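Nitroreductase (Desulfitobacterium hafniense, PDB 3PXV) binds flavin mononucleotide and, as a member of the nitroreductase family, probably works as an FMN-dependent oxidoreductase. Local coordinates at residues Leu7-Glu12 against Ile120-Thr125; Ala31-Ala36 against Trp48-Val53; Leu127-Ile132 against Val166-Ala171. All coordinates share one frame; numbering follows the deposited sequence. Where two conformers were deposited one is given.

Interaction 1 of 3, residues Leu7-Glu12 against Ile120-Thr125; sequences LKVIAE and IALAAT
Val9 and Thr125 mark the point where the backbones of the two helices come nearest, their CA atoms 6.4 Å apart. The helical segments 7-12 and 120-125 cross at 106°, nearly at right angles, with 9.3 Å between their short axes, so few residues of each can meet. Val9 contributes most of the surface buried from 7-12. Its CG1, set anti to the backbone N (chi1 166°), rests 3.5 Å from Leu122 O and also packs against the CB of Thr125, so that one methyl fills the angle between a helical carbonyl and the side chain that follows it by almost a turn. Leu122 reaches back with the end of its side chain: its CD1 lies 3.8 Å from Ile10 CG1, while CD2 sits over the backbone of 7-12, 3.9 Å from Ile10 CA. In the nitroreductase-family fold seen here, this joins the short N-terminal helix 5-12 to the C-terminal end of the long helix 106-126, close to the FMN-binding Arg13, which touches both Leu122 and Thr125. The second subunit closes in as well, its Thr6 packing on Val9 and its Gln38 on Ile10. Farther along the helix, the aliphatic part of Glu12 slides past Thr125, with CG 3.9 Å from Thr125 CG2. Lys8 NZ and Glu12 OE1, 3.3 Å apart, form a salt bridge within the helix whose hydrogen bond is weak. Thr125 turns its methyl to 7-12 and its hydroxyl back onto its own helix, where OG1 donates to Ala121 O at 2.9 Å, on the opposite face of that carbonyl from the backbone N of Thr125, and is also hydrogen-bonded to Asn131 ND2.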
loop_
_atom_site.group_PDB
_atom_site.type_symbol
_atom_site.label_atom_id
_atom_site.label_comp_id
_atom_site.label_asym_id
_atom_site.label_seq_id
_atom_site.Cartn_x
_atom_site.Cartn_y
_atom_site.Cartn_z
ATOM N N LEU B 7 11.326 -10.846 -4.543
ATOM C CA LEU B 7 10.416 -11.005 -5.671
ATOM C C LEU B 7 9.674 -12.345 -5.564
ATOM O O LEU B 7 8.569 -12.470 -6.070
ATOM C CB LEU B 7 11.169 -10.910 -7.003
ATOM C CG LEU B 7 11.912 -9.587 -7.322
ATOM C CD1 LEU B 7 12.607 -9.667 -8.684
ATOM C CD2 LEU B 7 10.957 -8.384 -7.304
ATOM N N LYS B 8 10.278 -13.352 -4.936
ATOM C CA LYS B 8 9.597 -14.654 -4.790
ATOM C C LYS B 8 8.481 -14.494 -3.751
ATOM O O LYS B 8 7.350 -14.980 -3.931
ATOM C CB LYS B 8 10.591 -15.750 -4.409
ATOM C CG LYS B 8 9.991 -17.136 -4.067
ATOM C CD LYS B 8 11.087 -18.244 -3.983
ATOM C CE LYS B 8 10.576 -19.579 -3.382
ATOM N NZ LYS B 8 10.349 -19.486 -1.904
ATOM N N VAL B 9 8.793 -13.737 -2.693
ATOM C CA VAL B 9 7.827 -13.463 -1.655
ATOM C C VAL B 9 6.662 -12.678 -2.227
ATOM O O VAL B 9 5.523 -12.947 -1.904
ATOM C CB VAL B 9 8.473 -12.765 -0.444
ATOM C CG1 VAL B 9 7.401 -12.176 0.470
ATOM C CG2 VAL B 9 9.379 -13.785 0.317
ATOM N N ILE B 10 6.942 -11.711 -3.085
ATOM C CA ILE B 10 5.890 -10.927 -3.718
ATOM C C ILE B 10 5.016 -11.865 -4.548
ATOM O O ILE B 10 3.797 -11.782 -4.459
ATOM C CB ILE B 10 6.479 -9.796 -4.600
ATOM C CG1 ILE B 10 7.080 -8.712 -3.703
ATOM C CG2 ILE B 10 5.420 -9.237 -5.553
ATOM C CD1 ILE B 10 8.157 -7.843 -4.365
ATOM N N ALA B 11 5.642 -12.791 -5.288
ATOM C CA ALA B 11 4.927 -13.697 -6.179
ATOM C C ALA B 11 4.086 -14.741 -5.457
ATOM O O ALA B 11 2.992 -15.087 -5.929
ATOM C CB ALA B 11 5.889 -14.411 -7.154
ATOM N N GLU B 12 4.605 -15.265 -4.350
ATOM C CA GLU B 12 3.936 -16.342 -3.629
ATOM C C GLU B 12 2.895 -15.914 -2.592
ATOM O O GLU B 12 2.128 -16.752 -2.141
ATOM C CB GLU B 12 4.982 -17.240 -2.960
ATOM C CG GLU B 12 5.621 -16.660 -1.690
ATOM C CD GLU B 12 6.906 -17.387 -1.273
ATOM O OE1 GLU B 12 7.235 -18.440 -1.862
ATOM O OE2 GLU B 12 7.592 -16.879 -0.362
ATOM N N ILE B 120 3.242 -5.372 5.845
ATOM C CA ILE B 120 2.927 -6.440 6.785
ATOM C C ILE B 120 2.801 -7.788 6.049
ATOM O O ILE B 120 3.445 -8.779 6.428
ATOM C CB ILE B 120 1.587 -6.187 7.545
ATOM C CG1 ILE B 120 1.711 -4.958 8.446
ATOM C CG2 ILE B 120 1.192 -7.450 8.330
ATOM C CD1 ILE B 120 0.469 -4.579 9.224
ATOM N N ALA B 121 1.981 -7.815 4.997
ATOM C CA ALA B 121 1.702 -9.068 4.304
ATOM C C ALA B 121 2.975 -9.675 3.744
ATOM O O ALA B 121 3.200 -10.886 3.878
ATOM C CB ALA B 121 0.631 -8.876 3.198
ATOM N N LEU B 122 3.822 -8.845 3.139
ATOM C CA LEU B 122 5.075 -9.358 2.580
ATOM C C LEU B 122 6.010 -9.826 3.689
ATOM O O LEU B 122 6.634 -10.899 3.584
ATOM C CB LEU B 122 5.754 -8.337 1.637
ATOM C CG LEU B 122 4.945 -8.008 0.379
ATOM C CD1 LEU B 122 5.706 -7.060 -0.513
ATOM C CD2 LEU B 122 4.568 -9.260 -0.409
ATOM N N ALA B 123 6.102 -9.051 4.769
ATOM C CA ALA B 123 6.953 -9.478 5.897
ATOM C C ALA B 123 6.465 -10.817 6.475
ATOM O O ALA B 123 7.250 -11.712 6.732
ATOM C CB ALA B 123 7.036 -8.394 6.974
ATOM N N ALA B 124 5.160 -10.965 6.639
ATOM C CA ALA B 124 4.610 -12.197 7.193
ATOM C C ALA B 124 4.906 -13.375 6.267
ATOM O O ALA B 124 5.316 -14.468 6.707
ATOM C CB ALA B 124 3.118 -12.051 7.409
ATOM N N THR B 125 4.740 -13.142 4.970
ATOM C CA THR B 125 4.913 -14.210 3.991
ATOM C C THR B 125 6.359 -14.686 3.963
ATOM O O THR B 125 6.586 -15.880 3.821
ATOM C CB THR B 125 4.447 -13.786 2.589
ATOM O OG1 THR B 125 3.048 -13.476 2.623
ATOM C CG2 THR B 125 4.668 -14.880 1.623
#

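Interaction 2 of 3, residues Ala31-Ala36 against Trp48-Val53; sequences AIAEAA and WRVIVV
Val50, Ala36 and Ala33 supply most of the buried surface where helix segment 31-36 lies on strand 50-53. Val50 stands between the two alanines and gives one methyl to each. Its CG1 is 3.7 Å from Ala33 CB, and its CG2 is 3.9 Å from Ala36 CB. The rotamer accounts for this division: with CG1 anti to the backbone N (chi1 174°) and CG2 anti to the carbonyl carbon, the two branches spread along the helix and meet residues three apart in its sequence. Ala33 is also the residue whose CA comes nearest the strand, 6.6 Å from that of Val50, and its methyl is shared, since Val52 CG2 approaches the same CB at 4.0 Å. The intervening Ile51 points away from the helix, as expected for a strand that presents every second residue to one layer. Trp48, in the loop before the strand, adds a looser contact: its CH2 lies 4.4 Å from Ala36 O.

Helix and strand run nearly antiparallel, at 162° with 9.4 Å between the short axes, a spacing that fits the small alanine side chains on the helix. The contact thus lays helix 26-36 against one face of the sheet at strand 50-53, outermost within its own chain, in the alpha+beta FMN-dependent nitroreductase-like fold. That strand nevertheless pairs in parallel with a strand of the second subunit, whose Ile185 packs on Ala33. No hydrogen bond or salt bridge joins the two segments. The helix is therefore held to this strand by close methyl packing, which depends on shape fit and exclusion of water and involves no directional polar bond.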
loop_
_atom_site.group_PDB
_atom_site.type_symbol
_atom_site.label_atom_id
_atom_site.label_comp_id
_atom_site.label_asym_id
_atom_site.label_seq_id
_atom_site.Cartn_x
_atom_site.Cartn_y
_atom_site.Cartn_z
ATOM N N ALA B 31 8.797 -8.982 14.538
ATOM C CA ALA B 31 9.506 -8.750 13.269
ATOM C C ALA B 31 8.564 -8.141 12.251
ATOM O O ALA B 31 8.949 -7.231 11.515
ATOM C CB ALA B 31 10.089 -10.045 12.719
ATOM N N ILE B 32 7.325 -8.642 12.233
ATOM C CA ILE B 32 6.297 -8.158 11.328
ATOM C C ILE B 32 5.850 -6.725 11.671
ATOM O O ILE B 32 5.668 -5.889 10.769
ATOM C CB ILE B 32 5.077 -9.086 11.361
ATOM C CG1 ILE B 32 5.444 -10.457 10.768
ATOM C CG2 ILE B 32 3.887 -8.436 10.625
ATOM C CD1 ILE B 32 4.380 -11.558 11.033
ATOM N N ALA B 33 5.677 -6.419 12.950
ATOM C CA ALA B 33 5.244 -5.063 13.295
ATOM C C ALA B 33 6.407 -4.069 13.110
ATOM O O ALA B 33 6.168 -2.912 12.833
ATOM C CB ALA B 33 4.689 -5.002 14.702
ATOM N N GLU B 34 7.654 -4.525 13.247
ATOM C CA GLU B 34 8.817 -3.647 13.060
ATOM C C GLU B 34 8.883 -3.329 11.584
ATOM O O GLU B 34 9.196 -2.230 11.196
ATOM C CB GLU B 34 10.120 -4.310 13.544
ATOM C CG GLU B 34 11.476 -3.684 13.065
ATOM C CD GLU B 34 11.802 -2.279 13.617
ATOM O OE1 GLU B 34 11.099 -1.778 14.508
ATOM O OE2 GLU B 34 12.790 -1.676 13.155
ATOM N N ALA B 35 8.548 -4.310 10.745
ATOM C CA ALA B 35 8.562 -4.118 9.305
ATOM C C ALA B 35 7.487 -3.099 8.921
ATOM O O ALA B 35 7.727 -2.204 8.113
ATOM C CB ALA B 35 8.345 -5.449 8.591
ATOM N N ALA B 36 6.317 -3.203 9.536
ATOM C CA ALA B 36 5.219 -2.289 9.231
ATOM C C ALA B 36 5.599 -0.818 9.466
ATOM O O ALA B 36 5.377 0.036 8.616
ATOM C CB ALA B 36 3.969 -2.670 10.047
ATOM N N TRP B 48 -1.026 6.535 11.162
ATOM C CA TRP B 48 -1.483 5.208 11.448
ATOM C C TRP B 48 -0.926 4.694 12.753
ATOM O O TRP B 48 -0.184 5.413 13.410
ATOM C CB TRP B 48 -1.106 4.264 10.320
ATOM C CG TRP B 48 0.206 4.475 9.579
ATOM C CD1 TRP B 48 0.314 4.809 8.288
ATOM C CD2 TRP B 48 1.552 4.245 10.040
ATOM N NE1 TRP B 48 1.626 4.845 7.904
ATOM C CE2 TRP B 48 2.408 4.487 8.959
ATOM C CE3 TRP B 48 2.113 3.856 11.251
ATOM C CZ2 TRP B 48 3.800 4.377 9.056
ATOM C CZ3 TRP B 48 3.494 3.748 11.347
ATOM C CH2 TRP B 48 4.318 4.001 10.256
ATOM N N ARG B 49 -1.356 3.499 13.164
ATOM C CA ARG B 49 -0.775 2.799 14.321
ATOM C C ARG B 49 -0.773 1.314 13.972
ATOM O O ARG B 49 -1.563 0.878 13.134
ATOM C CB ARG B 49 -1.573 2.979 15.617
ATOM C CG ARG B 49 -1.659 4.378 16.174
ATOM C CD ARG B 49 -0.316 4.914 16.668
ATOM N NE ARG B 49 -0.507 6.244 17.256
ATOM C CZ ARG B 49 -0.660 7.382 16.566
ATOM N NH1 ARG B 49 -0.650 7.389 15.241
ATOM N NH2 ARG B 49 -0.842 8.530 17.214
ATOM N N VAL B 50 0.088 0.546 14.638
ATOM C CA VAL B 50 0.204 -0.891 14.386
ATOM C C VAL B 50 -0.195 -1.608 15.680
ATOM O O VAL B 50 0.606 -1.696 16.623
ATOM C CB VAL B 50 1.636 -1.249 13.926
ATOM C CG1 VAL B 50 1.843 -2.755 13.790
ATOM C CG2 VAL B 50 1.930 -0.543 12.630
ATOM N N ILE B 51 -1.444 -2.089 15.726
ATOM C CA ILE B 51 -1.985 -2.747 16.894
ATOM C C ILE B 51 -2.012 -4.256 16.654
ATOM O O ILE B 51 -2.818 -4.742 15.863
ATOM C CB ILE B 51 -3.412 -2.206 17.200
ATOM C CG1 ILE B 51 -3.374 -0.693 17.378
ATOM C CG2 ILE B 51 -4.001 -2.859 18.461
ATOM C CD1 ILE B 51 -4.708 -0.083 17.524
ATOM N N VAL B 52 -1.128 -4.989 17.330
ATOM C CA VAL B 52 -1.041 -6.452 17.185
ATOM C C VAL B 52 -2.018 -7.067 18.161
ATOM O O VAL B 52 -1.764 -7.081 19.362
ATOM C CB VAL B 52 0.395 -7.011 17.491
ATOM C CG1 VAL B 52 0.386 -8.530 17.457
ATOM C CG2 VAL B 52 1.424 -6.483 16.493
ATOM N N VAL B 53 -3.125 -7.582 17.644
ATOM C CA VAL B 53 -4.178 -8.123 18.470
ATOM C C VAL B 53 -4.071 -9.633 18.573
ATOM O O VAL B 53 -4.031 -10.306 17.572
ATOM C CB VAL B 53 -5.575 -7.744 17.914
ATOM C CG1 VAL B 53 -6.663 -8.213 18.865
ATOM C CG2 VAL B 53 -5.672 -6.256 17.718
#

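Interaction 3 of 3, residues Leu127-Ile132 against Val166-Ala171; sequences LGIANI and VLLGHA. With FMN (flavin mononucleotide), chain F.
Ile132 and Leu167 lie side by side and point the same way from a hydrogen-bonded antiparallel pair, Ile132 CG2 pressing on Leu167 CD1 at 3.4 Å, tighter than usual van der Waals contact. The other branch of Ile132 runs away from the strand pair: CG1 is anti to the backbone N (chi1 -171°) and the chain is extended, which carries CD1 to 3.5 Å from N1 of FMN. Shortened to an alanine, this isoleucine would lose CG2 and CD1, which is likely to open a gap beside Leu167 CD1 and take away the methyl near FMN N1.

On the other face of the sheet, Asn131 lays its CB 3.7 Å from Leu168 CD2 in the non-hydrogen-bonded pair, while its amide leads off along its own segment. ND2 donates in the carbonyl plane to Ile129 O, nearly straight, and is also bonded to Thr125 OG1 in helix 106-126; these two partners fix the rotation of the amide. At the far end the side chains of Ile129 and His170 meet at a slant, CD1 3.9 Å from His170 CE1, and Ile129 sets CG2 near Gly169 O. Ala130 meets Ala171 methyl to methyl. Before them, Gly128, with positive phi, is the C-prime residue of the Schellman motif that ends helix 106-126.

The Ile132-Leu167 pair is bonded both ways, Leu167 N to Ile132 O being the straighter and shorter at 2.8 Å, whereas Ala130 N to Gly169 O is weak, bent to 122°. This chemistry is consistent with a hydrogen-bonded backbone that sets Ile132 where its CD1 meets the flavin.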
loop_
_atom_site.group_PDB
_atom_site.type_symbol
_atom_site.label_atom_id
_atom_site.label_comp_id
_atom_site.label_asym_id
_atom_site.label_seq_id
_atom_site.Cartn_x
_atom_site.Cartn_y
_atom_site.Cartn_z
ATOM N N LEU B 127 8.293 -14.749 6.405
ATOM C CA LEU B 127 8.508 -15.472 7.679
ATOM C C LEU B 127 7.719 -16.760 7.789
ATOM O O LEU B 127 7.722 -17.394 8.828
ATOM C CB LEU B 127 8.197 -14.561 8.878
ATOM C CG LEU B 127 9.181 -13.404 9.060
ATOM C CD1 LEU B 127 8.722 -12.395 10.123
ATOM C CD2 LEU B 127 10.528 -13.988 9.410
ATOM N N GLY B 128 7.063 -17.168 6.708
ATOM C CA GLY B 128 6.268 -18.393 6.723
ATOM C C GLY B 128 4.938 -18.229 7.444
ATOM O O GLY B 128 4.281 -19.230 7.755
ATOM N N ILE B 129 4.540 -16.973 7.702
ATOM C CA ILE B 129 3.260 -16.679 8.358
ATOM C C ILE B 129 2.181 -16.336 7.312
ATOM O O ILE B 129 2.287 -15.337 6.592
ATOM C CB ILE B 129 3.374 -15.507 9.348
ATOM C CG1 ILE B 129 4.405 -15.811 10.444
ATOM C CG2 ILE B 129 2.022 -15.186 9.961
ATOM C CD1 ILE B 129 4.185 -17.147 11.159
ATOM N N ALA B 130 1.138 -17.156 7.263
ATOM C CA ALA B 130 0.027 -16.948 6.361
ATOM C C ALA B 130 -0.725 -15.698 6.782
ATOM O O ALA B 130 -0.788 -15.356 7.964
ATOM C CB ALA B 130 -0.904 -18.168 6.372
ATOM N N ASN B 131 -1.319 -15.022 5.808
ATOM C CA ASN B 131 -2.005 -13.769 6.070
ATOM C C ASN B 131 -3.088 -13.437 5.044
ATOM O O ASN B 131 -3.192 -14.070 3.987
ATOM C CB ASN B 131 -0.980 -12.638 6.061
ATOM C CG ASN B 131 -0.230 -12.540 4.747
ATOM O OD1 ASN B 131 -0.684 -11.854 3.827
ATOM N ND2 ASN B 131 0.901 -13.273 4.623
ATOM N N ILE B 132 -3.894 -12.432 5.376
ATOM C CA ILE B 132 -4.891 -11.909 4.476
ATOM C C ILE B 132 -5.304 -10.508 4.935
ATOM O O ILE B 132 -5.508 -10.297 6.140
ATOM C CB ILE B 132 -6.159 -12.799 4.398
ATOM C CG1 ILE B 132 -7.062 -12.308 3.276
ATOM C CG2 ILE B 132 -6.971 -12.784 5.737
ATOM C CD1 ILE B 132 -8.331 -13.140 3.085
ATOM N N VAL B 166 -4.759 -6.919 8.856
ATOM C CA VAL B 166 -4.132 -8.071 8.224
ATOM C C VAL B 166 -4.217 -9.204 9.200
ATOM O O VAL B 166 -3.684 -9.091 10.282
ATOM C CB VAL B 166 -2.656 -7.861 7.899
ATOM C CG1 VAL B 166 -2.143 -9.104 7.162
ATOM C CG2 VAL B 166 -2.457 -6.587 7.058
ATOM N N LEU B 167 -4.865 -10.302 8.814
ATOM C CA LEU B 167 -4.999 -11.458 9.698
ATOM C C LEU B 167 -3.731 -12.293 9.554
ATOM O O LEU B 167 -3.162 -12.351 8.453
ATOM C CB LEU B 167 -6.234 -12.286 9.363
ATOM C CG LEU B 167 -7.546 -11.522 9.167
ATOM C CD1 LEU B 167 -8.615 -12.479 8.668
ATOM C CD2 LEU B 167 -7.975 -10.814 10.478
ATOM N N LEU B 168 -3.306 -12.938 10.647
ATOM C CA LEU B 168 -2.078 -13.693 10.655
ATOM C C LEU B 168 -2.214 -15.041 11.348
ATOM O O LEU B 168 -2.915 -15.170 12.344
ATOM C CB LEU B 168 -0.990 -12.896 11.368
ATOM C CG LEU B 168 -0.654 -11.466 10.904
ATOM C CD1 LEU B 168 0.339 -10.844 11.845
ATOM C CD2 LEU B 168 -0.152 -11.402 9.459
ATOM N N GLY B 169 -1.516 -16.041 10.818
ATOM C CA GLY B 169 -1.483 -17.367 11.425
ATOM C C GLY B 169 -0.778 -18.356 10.529
ATOM O O GLY B 169 0.018 -17.969 9.691
ATOM N N HIS B 170 -1.043 -19.636 10.747
ATOM C CA HIS B 170 -0.518 -20.703 9.905
ATOM C C HIS B 170 -1.664 -21.240 9.060
ATOM O O HIS B 170 -2.772 -21.429 9.573
ATOM C CB HIS B 170 0.102 -21.814 10.745
ATOM C CG HIS B 170 1.375 -21.405 11.403
ATOM N ND1 HIS B 170 2.574 -21.354 10.719
ATOM C CD2 HIS B 170 1.639 -21.003 12.668
ATOM C CE1 HIS B 170 3.523 -20.941 11.542
ATOM N NE2 HIS B 170 2.981 -20.717 12.730
ATOM N N ALA B 171 -1.408 -21.455 7.770
ATOM C CA ALA B 171 -2.450 -21.966 6.855
ATOM C C ALA B 171 -2.842 -23.401 7.173
ATOM O O ALA B 171 -1.987 -24.266 7.346
ATOM C CB ALA B 171 -1.993 -21.880 5.373
HETATM N N1 FMN F . -10.531 -11.013 1.405
HETATM C C2 FMN F . -11.480 -11.491 2.288
HETATM O O2 FMN F . -11.791 -12.680 2.331
HETATM N N3 FMN F . -12.097 -10.622 3.145
HETATM C C4 FMN F . -11.803 -9.281 3.145
HETATM O O4 FMN F . -12.400 -8.563 3.934
HETATM C C4A FMN F . -10.844 -8.798 2.254
HETATM N N5 FMN F . -10.508 -7.474 2.217
HETATM C C5A FMN F . -9.393 -7.061 1.531
HETATM C C6 FMN F . -8.918 -5.760 1.718
HETATM C C7 FMN F . -7.790 -5.311 1.045
HETATM C C7M FMN F . -7.321 -3.927 1.280
HETATM C C8 FMN F . -7.139 -6.168 0.170
HETATM C C8M FMN F . -5.928 -5.746 -0.580
HETATM C C9 FMN F . -7.607 -7.472 -0.019
HETATM C C9A FMN F . -8.749 -7.930 0.667
HETATM N N10 FMN F . -9.251 -9.210 0.501
HETATM C C10 FMN F . -10.205 -9.678 1.380
HETATM C "C1'" FMN F . -8.379 -10.229 -0.174
HETATM C "C2'" FMN F . -8.581 -10.157 -1.678
HETATM O "O2'" FMN F . -9.787 -10.824 -1.995
HETATM C "C3'" FMN F . -7.377 -10.777 -2.379
HETATM O "O3'" FMN F . -6.197 -10.059 -2.088
HETATM C "C4'" FMN F . -7.584 -10.769 -3.884
HETATM O "O4'" FMN F . -8.687 -11.586 -4.137
HETATM C "C5'" FMN F . -6.365 -11.280 -4.650
HETATM O "O5'" FMN F . -6.037 -12.588 -4.222
HETATM P P FMN F . -4.631 -12.902 -3.513
HETATM O O1P FMN F . -4.693 -14.316 -3.035
HETATM O O2P FMN F . -4.361 -11.983 -2.306
HETATM O O3P FMN F . -3.618 -12.739 -4.597
#

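From the N terminus, helix 5-12 waits more than a hundred residues for its partner: interaction 1 closes that long loop on the end of helix 106-126. Interaction 2 is nested inside it, a short closure from helix 26-36 to strand 50-53. Interaction 3 follows in series, joining strand 130-133 to 161-169, so no loops cross. Helix 106-126 links them: its Ile120 packs on Ala36 of interaction 2, CG1 to CB 3.6 Å, and Ala124 O probably accepts a hydrogen bond from Ile129 N of interaction 3. Ile32 also touches Leu127. Interactions 2 and 3 sit at the two strands that are outermost within this chain, with interactions 1 and 2 bordering the second subunit.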